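Local coordinates for protein putative hydrolase (Chromobacterium violaceum, PDB 3MCW) that is of unconfirmed function but, as a member of the isochorismatase family, is probably a hydrolase related to the nicotinamidases, at residues A[11-16]-A[189-194]; A[39-44]-A[117-122]; A[43-48]-A[55-60]; A[129-134]-A[139-144]. All blocks are in the same frame, centred on the assembly; numbering follows the deposited sequence. Where two conformers were deposited one is given.

Interaction 1 of 4, residues A[11-16]-A[189-194]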
loop_
_atom_site.group_PDB
_atom_site.type_symbol
_atom_site.label_atom_id
_atom_site.label_comp_id
_atom_site.label_asym_id
_atom_site.label_seq_id
_atom_site.Cartn_x
_atom_site.Cartn_y
_atom_site.Cartn_z
ATOM N N ASP A 11 -16.310 9.613 -19.406
ATOM C CA ASP A 11 -17.418 10.497 -19.077
ATOM C C ASP A 11 -18.137 10.058 -17.787
ATOM O O ASP A 11 -19.198 10.596 -17.436
ATOM C CB ASP A 11 -18.411 10.662 -20.228
ATOM C CG ASP A 11 -19.143 9.376 -20.586
ATOM O OD1 ASP A 11 -18.997 8.341 -19.909
ATOM O OD2 ASP A 11 -19.858 9.416 -21.600
ATOM N N LYS A 12 -17.585 9.082 -17.062
ATOM C CA LYS A 12 -18.232 8.526 -15.885
ATOM C C LYS A 12 -17.248 8.243 -14.765
ATOM O O LYS A 12 -17.274 7.172 -14.179
ATOM C CB LYS A 12 -19.064 7.280 -16.256
ATOM C CG LYS A 12 -18.296 6.195 -16.989
ATOM C CD LYS A 12 -19.182 5.005 -17.359
ATOM C CE LYS A 12 -18.386 3.962 -18.115
ATOM N NZ LYS A 12 -19.161 2.752 -18.547
ATOM N N PRO A 13 -16.385 9.220 -14.402
ATOM C CA PRO A 13 -15.488 8.985 -13.280
ATOM C C PRO A 13 -16.309 8.719 -12.028
ATOM O O PRO A 13 -17.344 9.360 -11.778
ATOM C CB PRO A 13 -14.702 10.296 -13.201
ATOM C CG PRO A 13 -15.644 11.334 -13.751
ATOM C CD PRO A 13 -16.353 10.621 -14.864
ATOM N N LEU A 14 -15.816 7.809 -11.200
ATOM C CA LEU A 14 -16.520 7.334 -10.024
ATOM C C LEU A 14 -15.866 7.893 -8.759
ATOM O O LEU A 14 -14.657 7.736 -8.558
ATOM C CB LEU A 14 -16.546 5.791 -10.007
ATOM C CG LEU A 14 -17.313 5.160 -8.832
ATOM C CD1 LEU A 14 -18.002 3.867 -9.233
ATOM C CD2 LEU A 14 -16.421 4.916 -7.608
ATOM N N LEU A 15 -16.676 8.495 -7.901
ATOM C CA LEU A 15 -16.204 9.044 -6.602
ATOM C C LEU A 15 -16.252 7.975 -5.560
ATOM O O LEU A 15 -17.314 7.382 -5.312
ATOM C CB LEU A 15 -17.107 10.214 -6.191
ATOM C CG LEU A 15 -16.690 10.926 -4.906
ATOM C CD1 LEU A 15 -15.338 11.638 -5.036
ATOM C CD2 LEU A 15 -17.783 11.940 -4.524
ATOM N N LEU A 16 -15.096 7.689 -4.963
ATOM C CA LEU A 16 -14.913 6.670 -3.956
ATOM C C LEU A 16 -14.500 7.335 -2.651
ATOM O O LEU A 16 -13.373 7.843 -2.550
ATOM C CB LEU A 16 -13.825 5.679 -4.423
ATOM C CG LEU A 16 -13.679 4.410 -3.597
ATOM C CD1 LEU A 16 -14.876 3.502 -3.790
ATOM C CD2 LEU A 16 -12.388 3.680 -4.005
ATOM N N ALA A 189 -13.370 21.364 -11.777
ATOM C CA ALA A 189 -13.234 22.028 -13.070
ATOM C C ALA A 189 -13.254 21.002 -14.199
ATOM O O ALA A 189 -13.887 21.203 -15.240
ATOM C CB ALA A 189 -11.961 22.848 -13.103
ATOM N N ALA A 190 -12.581 19.871 -13.998
ATOM C CA ALA A 190 -12.511 18.830 -15.030
ATOM C C ALA A 190 -13.887 18.220 -15.318
ATOM O O ALA A 190 -14.185 17.872 -16.482
ATOM C CB ALA A 190 -11.520 17.738 -14.634
ATOM N N LEU A 191 -14.743 18.113 -14.306
ATOM C CA LEU A 191 -16.101 17.620 -14.544
ATOM C C LEU A 191 -16.847 18.474 -15.566
ATOM O O LEU A 191 -17.584 17.950 -16.387
ATOM C CB LEU A 191 -16.907 17.590 -13.266
ATOM C CG LEU A 191 -16.496 16.603 -12.190
ATOM C CD1 LEU A 191 -17.395 16.715 -10.981
ATOM C CD2 LEU A 191 -16.484 15.163 -12.735
ATOM N N GLY A 192 -16.657 19.785 -15.492
ATOM C CA GLY A 192 -17.293 20.707 -16.406
ATOM C C GLY A 192 -16.852 20.609 -17.851
ATOM O O GLY A 192 -17.519 21.166 -18.710
ATOM N N ASN A 193 -15.726 19.935 -18.100
ATOM C CA ASN A 193 -15.179 19.753 -19.448
ATOM C C ASN A 193 -15.559 18.435 -20.097
ATOM O O ASN A 193 -15.301 18.244 -21.291
ATOM C CB ASN A 193 -13.656 19.922 -19.446
ATOM C CG ASN A 193 -13.213 21.299 -19.026
ATOM O OD1 ASN A 193 -12.175 21.448 -18.362
ATOM N ND2 ASN A 193 -13.990 22.306 -19.377
ATOM N N ILE A 194 -16.232 17.549 -19.364
ATOM C CA ILE A 194 -16.584 16.255 -19.914
ATOM C C ILE A 194 -17.515 16.404 -21.108
ATOM O O ILE A 194 -17.303 15.789 -22.151
ATOM C CB ILE A 194 -17.211 15.361 -18.849
ATOM C CG1 ILE A 194 -16.122 14.959 -17.843
ATOM C CG2 ILE A 194 -17.871 14.107 -19.495
ATOM C CD1 ILE A 194 -16.645 14.181 -16.686
#
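I194 packs against D11 and P13 at the start of the first strand of the isochorismatase alpha/beta fold, a parallel sheet with helices on its faces. It has the most surface buried here, followed by D11 and P13, and the contact brings the tail that follows helix 184-191 onto the loop leading into strand 14-18. The two methyl-bearing branches of I194 divide the work. CG2 lies against the backbone end of D11, 3.6 Å from D11 CB and 3.7 Å from D11 CA, while the carboxylate of D11 takes no part in the contact, so the aspartate joins in through its carbon atoms. The other branch ends in CD1, a methyl that comes end-on to the CD corner of the proline, with I194 CD1 4.0 Å from P13 CD. With CG1 anti to its carbonyl carbon (chi1 -70°) and CD1 extended beyond it, the isoleucine can cover both residues at once.

One turn earlier, L191 reaches the next corner of the same ring, its branch coming in at a slant to the proline. A type I turn from L191 to I194 sets these two hydrophobic residues next to each other against P13. L191 also packs on W48, which ties the entrance to this strand to helix 37-51. The contact at that ring corner is P13 CG to L191 CD2, 4.0 Å.

Interaction 2 of 4, residues A[39-44]-A[117-122]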
loop_
_atom_site.group_PDB
_atom_site.type_symbol
_atom_site.label_atom_id
_atom_site.label_comp_id
_atom_site.label_asym_id
_atom_site.label_seq_id
_atom_site.Cartn_x
_atom_site.Cartn_y
_atom_site.Cartn_z
ATOM N N GLN A 39 -15.226 19.312 4.273
ATOM C CA GLN A 39 -15.850 20.241 3.353
ATOM C C GLN A 39 -15.443 19.981 1.913
ATOM O O GLN A 39 -16.263 20.086 1.009
ATOM C CB GLN A 39 -15.527 21.667 3.776
ATOM C CG GLN A 39 -16.332 22.099 4.984
ATOM N N ALA A 40 -14.183 19.618 1.671
ATOM C CA ALA A 40 -13.733 19.297 0.317
ATOM C C ALA A 40 -14.474 18.055 -0.182
ATOM O O ALA A 40 -14.956 18.003 -1.298
ATOM C CB ALA A 40 -12.227 19.081 0.283
ATOM N N CYS A 41 -14.581 17.040 0.673
ATOM C CA CYS A 41 -15.343 15.819 0.340
ATOM C C CYS A 41 -16.813 16.125 0.088
ATOM O O CYS A 41 -17.394 15.602 -0.858
ATOM C CB CYS A 41 -15.230 14.748 1.388
ATOM S SG CYS A 41 -13.600 13.981 1.495
ATOM N N ALA A 42 -17.416 16.978 0.906
ATOM C CA ALA A 42 -18.831 17.361 0.716
ATOM C C ALA A 42 -19.027 18.040 -0.629
ATOM O O ALA A 42 -20.012 17.814 -1.291
ATOM C CB ALA A 42 -19.298 18.270 1.843
ATOM N N GLY A 43 -18.066 18.877 -1.033
ATOM C CA GLY A 43 -18.148 19.561 -2.323
ATOM C C GLY A 43 -18.089 18.569 -3.483
ATOM O O GLY A 43 -18.811 18.698 -4.466
ATOM N N LEU A 44 -17.213 17.575 -3.378
ATOM C CA LEU A 44 -17.119 16.549 -4.400
ATOM C C LEU A 44 -18.431 15.733 -4.447
ATOM O O LEU A 44 -18.991 15.502 -5.514
ATOM C CB LEU A 44 -15.941 15.618 -4.151
ATOM C CG LEU A 44 -14.551 16.230 -4.320
ATOM C CD1 LEU A 44 -13.496 15.256 -3.767
ATOM C CD2 LEU A 44 -14.292 16.580 -5.762
ATOM N N VAL A 117 -12.026 8.627 -8.542
ATOM C CA VAL A 117 -11.630 9.828 -7.813
ATOM C C VAL A 117 -11.782 9.475 -6.354
ATOM O O VAL A 117 -12.879 9.149 -5.898
ATOM C CB VAL A 117 -12.526 11.037 -8.200
ATOM C CG1 VAL A 117 -12.186 12.239 -7.337
ATOM C CG2 VAL A 117 -12.333 11.319 -9.700
ATOM N N VAL A 118 -10.684 9.503 -5.611
ATOM C CA VAL A 118 -10.639 8.967 -4.262
ATOM C C VAL A 118 -10.394 10.063 -3.246
ATOM O O VAL A 118 -9.538 10.941 -3.438
ATOM C CB VAL A 118 -9.524 7.883 -4.120
ATOM C CG1 VAL A 118 -9.424 7.359 -2.748
ATOM C CG2 VAL A 118 -9.779 6.737 -5.143
ATOM N N ALA A 119 -11.108 9.972 -2.127
ATOM C CA ALA A 119 -10.859 10.860 -0.971
ATOM C C ALA A 119 -11.266 10.112 0.264
ATOM O O ALA A 119 -12.016 9.160 0.201
ATOM C CB ALA A 119 -11.631 12.171 -1.103
ATOM N N GLY A 120 -10.768 10.534 1.414
ATOM C CA GLY A 120 -11.192 9.988 2.685
ATOM C C GLY A 120 -10.062 9.913 3.693
ATOM O O GLY A 120 -9.119 10.718 3.658
ATOM N N VAL A 121 -10.173 8.960 4.602
ATOM C CA VAL A 121 -9.293 8.935 5.759
ATOM C C VAL A 121 -8.906 7.487 6.064
ATOM O O VAL A 121 -9.742 6.562 5.920
ATOM C CB VAL A 121 -9.988 9.615 6.966
ATOM C CG1 VAL A 121 -11.312 8.885 7.310
ATOM C CG2 VAL A 121 -9.069 9.722 8.181
ATOM N N SER A 122 -7.669 7.211 6.495
ATOM C CA SER A 122 -6.551 8.150 6.555
ATOM C C SER A 122 -5.699 8.050 5.305
ATOM O O SER A 122 -5.570 6.984 4.676
ATOM C CB SER A 122 -5.687 7.918 7.761
ATOM O OG SER A 122 -4.794 6.877 7.544
#
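C41 lays its sulfur over the methyl of A119, with C41 SG 3.7 Å from A119 CB, the tightest approach between helix 39-44 and strand 117-121. The thiol gets there because SG stands anti to the carbonyl carbon of C41, beside its backbone N (chi1 -70°), and is thereby directed at the sheet. From the same spot the sulfur also borders the backbone of the next residue, where C41 SG lies 4.5 Å from G120 N. One turn further along the helix, L44 comes at the alanine methyl from another direction, more loosely, with L44 CD1 4.5 Å from A119 CB. The small methyl of A119 is thus shared by two helix side chains, and no hydrogen bond crosses the interface. The helix segment runs at 145° to the strand, close to antiparallel, and their axes approach to 9.0 Å.

This is buried alpha/beta packing in the middle of the Rossmann-like sheet of the isochorismatase fold. Strand 115-121 lies between strands 14-18 and 140-149. Helix 37-51 covers it on this face, with C41 also touching V82, and L44 fitting among L15 of strand 14-18, A144 of strand 140-149, and S184 and I187 of helix 184-191.

Interaction 3 of 4, residues A[43-48]-A[55-60]. With EDO (1,2-ethanediol), chain L.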
loop_
_atom_site.group_PDB
_atom_site.type_symbol
_atom_site.label_atom_id
_atom_site.label_comp_id
_atom_site.label_asym_id
_atom_site.label_seq_id
_atom_site.Cartn_x
_atom_site.Cartn_y
_atom_site.Cartn_z
ATOM N N GLY A 43 -18.066 18.877 -1.033
ATOM C CA GLY A 43 -18.148 19.561 -2.323
ATOM C C GLY A 43 -18.089 18.569 -3.483
ATOM O O GLY A 43 -18.811 18.698 -4.466
ATOM N N LEU A 44 -17.213 17.575 -3.378
ATOM C CA LEU A 44 -17.119 16.549 -4.400
ATOM C C LEU A 44 -18.431 15.733 -4.447
ATOM O O LEU A 44 -18.991 15.502 -5.514
ATOM C CB LEU A 44 -15.941 15.618 -4.151
ATOM C CG LEU A 44 -14.551 16.230 -4.320
ATOM C CD1 LEU A 44 -13.496 15.256 -3.767
ATOM C CD2 LEU A 44 -14.292 16.580 -5.762
ATOM N N LEU A 45 -18.927 15.335 -3.279
ATOM C CA LEU A 45 -20.131 14.498 -3.185
ATOM C C LEU A 45 -21.327 15.236 -3.770
ATOM O O LEU A 45 -22.112 14.661 -4.517
ATOM C CB LEU A 45 -20.361 14.119 -1.726
ATOM C CG LEU A 45 -21.563 13.241 -1.385
ATOM C CD1 LEU A 45 -21.568 11.979 -2.239
ATOM C CD2 LEU A 45 -21.607 12.984 0.107
ATOM N N GLN A 46 -21.474 16.517 -3.440
ATOM C CA GLN A 46 -22.587 17.303 -3.968
ATOM C C GLN A 46 -22.513 17.430 -5.483
ATOM O O GLN A 46 -23.533 17.331 -6.169
ATOM C CB GLN A 46 -22.643 18.695 -3.355
ATOM C CG GLN A 46 -23.953 19.429 -3.739
ATOM C CD GLN A 46 -24.007 20.848 -3.275
ATOM O OE1 GLN A 46 -24.918 21.248 -2.555
ATOM N NE2 GLN A 46 -23.055 21.635 -3.697
ATOM N N ALA A 47 -21.315 17.656 -6.028
ATOM C CA ALA A 47 -21.145 17.741 -7.456
ATOM C C ALA A 47 -21.480 16.423 -8.142
ATOM O O ALA A 47 -22.132 16.417 -9.206
ATOM C CB ALA A 47 -19.753 18.197 -7.806
ATOM N N TRP A 48 -21.029 15.310 -7.573
ATOM C CA TRP A 48 -21.322 13.993 -8.130
ATOM C C TRP A 48 -22.818 13.748 -8.143
ATOM O O TRP A 48 -23.359 13.234 -9.131
ATOM C CB TRP A 48 -20.539 12.888 -7.404
ATOM C CG TRP A 48 -19.393 12.338 -8.208
ATOM C CD1 TRP A 48 -19.415 11.147 -8.864
ATOM C CD2 TRP A 48 -18.118 12.932 -8.484
ATOM N NE1 TRP A 48 -18.244 10.973 -9.549
ATOM C CE2 TRP A 48 -17.438 12.055 -9.342
ATOM C CE3 TRP A 48 -17.460 14.105 -8.068
ATOM C CZ2 TRP A 48 -16.138 12.289 -9.781
ATOM C CZ3 TRP A 48 -16.182 14.368 -8.539
ATOM C CH2 TRP A 48 -15.521 13.443 -9.382
ATOM N N LEU A 55 -20.955 6.845 -7.819
ATOM C CA LEU A 55 -20.333 7.085 -6.536
ATOM C C LEU A 55 -20.510 5.888 -5.637
ATOM O O LEU A 55 -21.525 5.180 -5.689
ATOM C CB LEU A 55 -20.702 8.418 -5.912
ATOM C CG LEU A 55 -22.103 8.496 -5.439
ATOM C CD1 LEU A 55 -22.075 8.160 -4.039
ATOM C CD2 LEU A 55 -22.638 9.927 -5.615
ATOM N N ILE A 56 -19.495 5.622 -4.831
ATOM C CA ILE A 56 -19.519 4.524 -3.844
ATOM C C ILE A 56 -18.935 5.062 -2.536
ATOM O O ILE A 56 -17.822 5.624 -2.519
ATOM C CB ILE A 56 -18.706 3.299 -4.319
ATOM C CG1 ILE A 56 -19.327 2.693 -5.586
ATOM C CG2 ILE A 56 -18.562 2.277 -3.215
ATOM C CD1 ILE A 56 -18.468 1.598 -6.211
ATOM N N HIS A 57 -19.658 4.844 -1.447
ATOM C CA HIS A 57 -19.165 5.080 -0.096
ATOM C C HIS A 57 -18.552 3.786 0.424
ATOM O O HIS A 57 -19.196 2.745 0.399
ATOM C CB HIS A 57 -20.303 5.487 0.823
ATOM C CG HIS A 57 -21.111 6.642 0.391
ATOM N ND1 HIS A 57 -20.776 7.934 0.738
ATOM C CD2 HIS A 57 -22.238 6.696 -0.361
ATOM C CE1 HIS A 57 -21.704 8.724 0.223
ATOM N NE2 HIS A 57 -22.598 8.009 -0.460
ATOM N N ILE A 58 -17.312 3.847 0.921
ATOM C CA ILE A 58 -16.680 2.749 1.601
ATOM C C ILE A 58 -16.767 2.997 3.096
ATOM O O ILE A 58 -16.430 4.084 3.586
ATOM C CB ILE A 58 -15.199 2.602 1.159
ATOM C CG1 ILE A 58 -15.073 2.353 -0.339
ATOM C CG2 ILE A 58 -14.491 1.515 1.995
ATOM C CD1 ILE A 58 -15.799 1.121 -0.873
ATOM N N ARG A 59 -17.214 1.987 3.821
ATOM C CA ARG A 59 -17.414 2.026 5.243
ATOM C C ARG A 59 -16.522 0.985 5.914
ATOM O O ARG A 59 -16.461 -0.148 5.437
ATOM C CB ARG A 59 -18.899 1.653 5.585
ATOM C CG ARG A 59 -19.344 2.013 6.956
ATOM C CD ARG A 59 -20.757 1.561 7.202
ATOM N NE ARG A 59 -20.876 0.127 7.303
ATOM C CZ ARG A 59 -22.026 -0.542 7.254
ATOM N NH1 ARG A 59 -23.157 0.098 6.976
ATOM N NH2 ARG A 59 -22.027 -1.848 7.414
ATOM N N HIS A 60 -15.894 1.323 7.027
ATOM C CA HIS A 60 -15.085 0.370 7.758
ATOM C C HIS A 60 -15.875 -0.206 8.924
ATOM O O HIS A 60 -16.468 0.533 9.717
ATOM C CB HIS A 60 -13.798 1.028 8.284
ATOM C CG HIS A 60 -12.820 0.022 8.747
ATOM N ND1 HIS A 60 -12.075 -0.733 7.864
ATOM C CD2 HIS A 60 -12.523 -0.409 9.988
ATOM C CE1 HIS A 60 -11.336 -1.566 8.566
ATOM N NE2 HIS A 60 -11.591 -1.389 9.853
HETATM C C1 EDO L . -22.352 3.175 -8.422
HETATM O O1 EDO L . -22.266 3.058 -7.026
HETATM C C2 EDO L . -23.602 3.974 -8.703
HETATM O O2 EDO L . -23.376 5.355 -8.378
#
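The beta-alpha-beta unit made of strand 14-18, helix 37-51 and strand 55-60 is closed by this contact, where the later part of the helix packs on the strand it leads into. L55, the first residue of that strand, has the most surface buried, and one of its methyls does the touching. Its CD2 touches two helix residues, with L55 CD2 4.0 Å from W48 CB and 4.1 Å from L45 CD1. The side chains of L45 and L55 cross at about a right angle. L45 CG stands anti to the backbone N (chi1 -180°), which brings CD1 up to the strand, and the same CD1 serves a second partner there: L45 CD1 is 4.1 Å from H57 CE1, again with the side chains crossing at about a right angle and the methyl set obliquely to the imidazole.

Both rings have polar partners beyond the contact. H57 NE2 is hydrogen-bonded to E88 OE1, and W48 NE1 to P13 O, which anchors the polar ends of the imidazole and the indole, while the contact itself has no hydrogen bond across it. On the backbone of L55 sits an ethanediol, probably from the crystallisation liquor: L55 N donates to its O2 at 2.9 Å in a nearly straight bond (165°), and its O1 donates to L55 O at 2.6 Å. T89 OG1 holds the same molecule. A helix segment at 142° to its following strand, joined through leucine, tryptophan and histidine side chains, is the geometry of a classic beta-alpha-beta crossover in a parallel alpha/beta sheet.

Interaction 4 of 4, residues A[129-134]-A[139-144]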
loop_
_atom_site.group_PDB
_atom_site.type_symbol
_atom_site.label_atom_id
_atom_site.label_comp_id
_atom_site.label_asym_id
_atom_site.label_seq_id
_atom_site.Cartn_x
_atom_site.Cartn_y
_atom_site.Cartn_z
ATOM N N ALA A 129 -3.738 2.162 1.189
ATOM C CA ALA A 129 -3.869 0.728 0.867
ATOM C C ALA A 129 -4.775 0.531 -0.340
ATOM O O ALA A 129 -4.503 -0.261 -1.253
ATOM C CB ALA A 129 -4.431 -0.038 2.064
ATOM N N THR A 130 -5.882 1.282 -0.366
ATOM C CA THR A 130 -6.844 1.190 -1.444
ATOM C C THR A 130 -6.276 1.705 -2.752
ATOM O O THR A 130 -6.466 1.091 -3.805
ATOM C CB THR A 130 -8.141 1.914 -1.047
ATOM O OG1 THR A 130 -8.722 1.311 0.111
ATOM C CG2 THR A 130 -9.158 1.869 -2.151
ATOM N N VAL A 131 -5.604 2.853 -2.711
ATOM C CA VAL A 131 -5.054 3.445 -3.918
ATOM C C VAL A 131 -3.923 2.609 -4.504
ATOM O O VAL A 131 -3.834 2.447 -5.711
ATOM C CB VAL A 131 -4.620 4.916 -3.687
ATOM C CG1 VAL A 131 -3.907 5.469 -4.888
ATOM C CG2 VAL A 131 -5.829 5.766 -3.339
ATOM N N ARG A 132 -3.035 2.083 -3.658
ATOM C CA ARG A 132 -1.946 1.251 -4.185
ATOM C C ARG A 132 -2.542 0.063 -4.931
ATOM O O ARG A 132 -2.077 -0.264 -6.032
ATOM C CB ARG A 132 -0.979 0.795 -3.108
ATOM C CG ARG A 132 -0.055 1.870 -2.585
ATOM C CD ARG A 132 0.990 1.300 -1.638
ATOM N NE ARG A 132 1.888 2.280 -1.040
ATOM C CZ ARG A 132 3.220 2.216 -1.079
ATOM N NH1 ARG A 132 3.875 1.317 -1.773
ATOM N NH2 ARG A 132 3.908 3.045 -0.307
HETATM N N MSE A 133 -3.525 -0.602 -4.335
HETATM C CA MSE A 133 -4.163 -1.727 -5.047
HETATM C C MSE A 133 -4.885 -1.280 -6.288
HETATM O O MSE A 133 -4.766 -1.923 -7.334
HETATM C CB MSE A 133 -5.115 -2.525 -4.158
HETATM C CG MSE A 133 -4.413 -3.412 -3.250
HETATM SE SE MSE A 133 -5.569 -4.728 -2.377
HETATM C CE MSE A 133 -6.310 -5.634 -3.934
ATOM N N ALA A 134 -5.643 -0.187 -6.209
ATOM C CA ALA A 134 -6.355 0.287 -7.397
ATOM C C ALA A 134 -5.422 0.528 -8.570
ATOM O O ALA A 134 -5.709 0.121 -9.700
ATOM C CB ALA A 134 -7.150 1.551 -7.075
ATOM N N PHE A 139 -6.676 0.493 -12.549
ATOM C CA PHE A 139 -7.606 1.633 -12.511
ATOM C C PHE A 139 -6.818 2.917 -12.633
ATOM O O PHE A 139 -5.675 3.035 -12.190
ATOM C CB PHE A 139 -8.392 1.617 -11.202
ATOM C CG PHE A 139 -9.316 0.462 -11.120
ATOM C CD1 PHE A 139 -10.574 0.544 -11.664
ATOM C CD2 PHE A 139 -8.955 -0.710 -10.481
ATOM C CE1 PHE A 139 -11.423 -0.526 -11.638
ATOM C CE2 PHE A 139 -9.807 -1.812 -10.446
ATOM C CZ PHE A 139 -11.042 -1.716 -11.044
ATOM N N ALA A 140 -7.441 3.907 -13.276
ATOM C CA ALA A 140 -6.912 5.274 -13.415
ATOM C C ALA A 140 -7.435 6.065 -12.215
ATOM O O ALA A 140 -8.617 6.375 -12.141
ATOM C CB ALA A 140 -7.376 5.876 -14.699
ATOM N N VAL A 141 -6.546 6.394 -11.292
ATOM C CA VAL A 141 -6.940 6.975 -10.017
ATOM C C VAL A 141 -6.479 8.418 -9.900
ATOM O O VAL A 141 -5.312 8.735 -10.129
ATOM C CB VAL A 141 -6.345 6.192 -8.825
ATOM C CG1 VAL A 141 -6.748 6.826 -7.524
ATOM C CG2 VAL A 141 -6.723 4.728 -8.914
ATOM N N CYS A 142 -7.426 9.292 -9.548
ATOM C CA CYS A 142 -7.118 10.678 -9.114
ATOM C C CYS A 142 -7.368 10.723 -7.630
ATOM O O CYS A 142 -8.472 10.460 -7.166
ATOM C CB CYS A 142 -8.019 11.745 -9.751
ATOM S SG CYS A 142 -7.897 11.877 -11.523
ATOM N N LEU A 143 -6.339 11.073 -6.866
ATOM C CA LEU A 143 -6.435 11.175 -5.418
ATOM C C LEU A 143 -6.638 12.635 -5.064
ATOM O O LEU A 143 -5.746 13.469 -5.308
ATOM C CB LEU A 143 -5.162 10.611 -4.776
ATOM C CG LEU A 143 -5.160 10.647 -3.260
ATOM C CD1 LEU A 143 -6.313 9.895 -2.648
ATOM C CD2 LEU A 143 -3.854 10.025 -2.761
ATOM N N ALA A 144 -7.803 12.980 -4.511
ATOM C CA ALA A 144 -8.158 14.351 -4.137
ATOM C C ALA A 144 -7.564 14.618 -2.769
ATOM O O ALA A 144 -8.200 14.413 -1.732
ATOM C CB ALA A 144 -9.680 14.553 -4.153
#
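V131 and V141 cross obliquely in the middle of this interface, each offering the methyl that stands anti to its backbone N, so that V131 CG1 meets V141 CG1 at 4.1 Å. Their other methyls turn to different neighbours. V131 CG2 faces the end of L143, 4.2 Å from L143 CD1, whereas V141 CG2 fits against the small side chain of A134, 3.7 Å from A134 CB. V131 therefore rests on two strand residues that point to the same side of the sheet, V141 and L143, and V141 in turn bridges V131 and A134, one helical turn apart.

At the turn between helix and strand a polar tie is added. F139 N donates to A134 O at 3.0 Å, with an N-H...O angle of 150° and the donor tilted 26° from the carbonyl plane. The carbonyl oxygen also lies at the edge of the phenyl ring, in its plane, with A134 O 3.4 Å from F139 CD2. The ring itself continues onto L108 and R109 of helix 104-111, while V131, V141 and L143 all reach V118 of the adjacent strand.

The outer side of helix 123-136 belongs to the dimer: M133, a selenomethionine, packs on M133 of the second subunit, and R132 NH2 is hydrogen-bonded to S124 O of that subunit. Nearly antiparallel to its following strand (152°), the helix is the connection of a beta-alpha-beta crossover, here the unit of strand 115-121, helix 123-136 and strand 140-149.

Reading from the N terminus, strand 14-18 is the first strand in the chain and sits inside the sheet, and helix 37-51 follows it. Interaction 3 closes a short loop, from that helix to strand 55-60. Interaction 2 starts from the same helix, sharing G43 and L44, but reaches further along the chain to strand 115-121. Interaction 4 comes after both and closes the tight turn from helix 123-136 into strand 140-149. Interaction 1 encloses all three, bringing the tail after helix 184-191 back to the loop leading into the first strand. Strands 55-60, 14-18, 115-121 and 140-149 are consecutive neighbours in the sheet: L15 O pairs with I56 N, L14 O with V117 N, and V118 N with C142 O.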